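Local coordinates for ribonuclease (Chelonia mydas, PDB 2ZPO), which probably acts as an endonuclease, cutting single- and double-stranded RNA on the 3' side of pyrimidine nucleotides, at residues T24-M29 with A77-R82. Sequence-based numbering, arbitrary orientation.
Sequences TYCNQM and ALTTCR. With SO4 (sulfate ion), chain F.
With chi1 at -75° in C26 and a like torsion in C81, each sulfur stands anti to its own carbonyl carbon, and the two meet in a disulfide that ties helix 22-32 to strand 69-83 of the antiparallel sheet, as in the ribonuclease A fold. The evidence for a covalent link is direct: C26 SG lies 2.1 Å from C81 SG, and the bridge is twisted by -80° about the S-S bond. These two residues also form the closest backbone pair, their CA atoms 5.6 Å apart; the short helix and strand axes cross steeply. One residue earlier on the helix, Y25 holds CG anti to the backbone N (chi1 177°), which lays its CD1-CE1 edge beside T79. T79 CG2 comes down over that edge from one face, 3.6 Å from Y25 CD1 and 3.7 Å from Y25 CE1, while C81 SG sits near the ring plane at its edge. M29 CG, from the same helix, covers the opposite face, 3.5 Å above the ring centre. The polar ends look elsewhere: Y25 OH bonds to D13, and the hydrogen bonds of T79 OG1 with H48 and R16 are consistent with a held rotation that puts CG2 against Y25. R82, which probably contacts substrate as in related ribonucleases, points away from the helix and grips a sulfate, probably from the crystallisation liquor: R82 NE reaches sulfate O1 in the guanidinium plane at 2.7 Å, and R82 NH2 reaches sulfate O3 at 2.8 Å.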
loop_
_atom_site.group_PDB
_atom_site.type_symbol
_atom_site.label_atom_id
_atom_site.label_comp_id
_atom_site.label_asym_id
_atom_site.label_seq_id
_atom_site.Cartn_x
_atom_site.Cartn_y
_atom_site.Cartn_z
ATOM N N THR A 24 16.175 -0.440 1.042
ATOM C CA THR A 24 16.385 -0.614 -0.391
ATOM C C THR A 24 15.083 -1.041 -1.094
ATOM O O THR A 24 14.793 -0.568 -2.186
ATOM C CB THR A 24 17.495 -1.649 -0.720
ATOM O OG1 THR A 24 18.726 -1.310 -0.044
ATOM C CG2 THR A 24 17.753 -1.681 -2.191
ATOM N N TYR A 25 14.331 -1.951 -0.476
ATOM C CA TYR A 25 12.992 -2.297 -0.964
ATOM C C TYR A 25 12.202 -1.007 -1.228
ATOM O O TYR A 25 11.654 -0.787 -2.316
ATOM C CB TYR A 25 12.253 -3.160 0.060
ATOM C CG TYR A 25 10.842 -3.469 -0.371
ATOM C CD1 TYR A 25 9.798 -2.607 -0.042
ATOM C CD2 TYR A 25 10.557 -4.609 -1.123
ATOM C CE1 TYR A 25 8.506 -2.889 -0.443
ATOM C CE2 TYR A 25 9.261 -4.907 -1.551
ATOM C CZ TYR A 25 8.239 -4.029 -1.218
ATOM O OH TYR A 25 6.956 -4.314 -1.647
ATOM N N CYS A 26 12.135 -0.167 -0.200
ATOM C CA CYS A 26 11.345 1.063 -0.300
ATOM C C CYS A 26 11.846 2.016 -1.387
ATOM O O CYS A 26 11.082 2.531 -2.183
ATOM C CB CYS A 26 11.290 1.730 1.062
ATOM S SG CYS A 26 10.185 0.910 2.209
ATOM N N ASN A 27 13.164 2.217 -1.432
ATOM C CA ASN A 27 13.734 3.080 -2.423
ATOM C C ASN A 27 13.416 2.613 -3.854
ATOM O O ASN A 27 12.998 3.403 -4.705
ATOM C CB ASN A 27 15.238 3.182 -2.168
ATOM C CG ASN A 27 15.557 4.062 -0.955
ATOM O OD1 ASN A 27 14.755 4.941 -0.578
ATOM N ND2 ASN A 27 16.739 3.866 -0.363
ATOM N N GLN A 28 13.575 1.315 -4.085
ATOM C CA GLN A 28 13.325 0.745 -5.404
ATOM C C GLN A 28 11.840 0.768 -5.766
ATOM O O GLN A 28 11.455 1.140 -6.868
ATOM C CB GLN A 28 13.854 -0.698 -5.453
ATOM C CG GLN A 28 15.376 -0.758 -5.361
ATOM C CD GLN A 28 15.958 -2.186 -5.430
ATOM O OE1 GLN A 28 15.372 -3.149 -4.935
ATOM N NE2 GLN A 28 17.145 -2.302 -6.027
ATOM N N MET A 29 11.001 0.372 -4.822
ATOM C CA MET A 29 9.579 0.142 -5.136
ATOM C C MET A 29 8.848 1.479 -5.288
ATOM O O MET A 29 7.989 1.634 -6.161
ATOM C CB MET A 29 8.930 -0.747 -4.064
ATOM C CG MET A 29 9.402 -2.184 -4.056
ATOM S SD MET A 29 9.007 -3.092 -5.572
ATOM C CE MET A 29 7.295 -2.691 -5.801
ATOM N N ALA A 77 0.811 -9.629 5.258
ATOM C CA ALA A 77 2.200 -9.161 5.251
ATOM C C ALA A 77 2.205 -7.763 4.609
ATOM O O ALA A 77 1.638 -7.554 3.527
ATOM C CB ALA A 77 3.075 -10.102 4.445
ATOM N N LEU A 78 2.869 -6.815 5.265
ATOM C CA LEU A 78 2.948 -5.411 4.827
ATOM C C LEU A 78 4.368 -4.899 4.863
ATOM O O LEU A 78 5.161 -5.319 5.717
ATOM C CB LEU A 78 2.135 -4.514 5.764
ATOM C CG LEU A 78 0.679 -4.848 6.040
ATOM C CD1 LEU A 78 0.113 -3.839 7.002
ATOM C CD2 LEU A 78 -0.145 -4.862 4.743
ATOM N N THR A 79 4.691 -4.003 3.936
ATOM C CA THR A 79 5.893 -3.184 4.085
ATOM C C THR A 79 5.459 -1.729 4.013
ATOM O O THR A 79 4.748 -1.322 3.071
ATOM C CB THR A 79 6.922 -3.461 2.984
ATOM O OG1 THR A 79 7.210 -4.865 2.980
ATOM C CG2 THR A 79 8.237 -2.665 3.228
ATOM N N THR A 80 5.901 -0.955 4.996
ATOM C CA THR A 80 5.547 0.458 5.096
ATOM C C THR A 80 6.798 1.280 4.882
ATOM O O THR A 80 7.816 1.049 5.544
ATOM C CB THR A 80 4.841 0.781 6.447
ATOM O OG1 THR A 80 3.747 -0.129 6.631
ATOM C CG2 THR A 80 4.310 2.174 6.431
ATOM N N CYS A 81 6.714 2.220 3.939
ATOM C CA CYS A 81 7.820 3.081 3.569
ATOM C C CYS A 81 7.488 4.513 3.965
ATOM O O CYS A 81 6.385 4.979 3.699
ATOM C CB CYS A 81 8.042 3.016 2.055
ATOM S SG CYS A 81 8.323 1.339 1.444
ATOM N N ARG A 82 8.448 5.182 4.599
ATOM C CA ARG A 82 8.300 6.573 5.032
ATOM C C ARG A 82 9.540 7.346 4.579
ATOM O O ARG A 82 10.662 6.900 4.760
ATOM C CB ARG A 82 8.125 6.663 6.552
ATOM C CG ARG A 82 6.701 6.333 7.021
ATOM C CD ARG A 82 6.565 6.243 8.550
ATOM N NE ARG A 82 6.719 7.532 9.241
ATOM C CZ ARG A 82 5.716 8.371 9.534
ATOM N NH1 ARG A 82 4.472 8.092 9.172
ATOM N NH2 ARG A 82 5.973 9.516 10.171
HETATM S S SO4 F . 9.406 8.215 10.999
HETATM O O1 SO4 F . 9.358 8.148 9.540
HETATM O O2 SO4 F . 10.747 8.603 11.431
HETATM O O3 SO4 F . 8.439 9.205 11.470
HETATM O O4 SO4 F . 9.092 6.904 11.563
#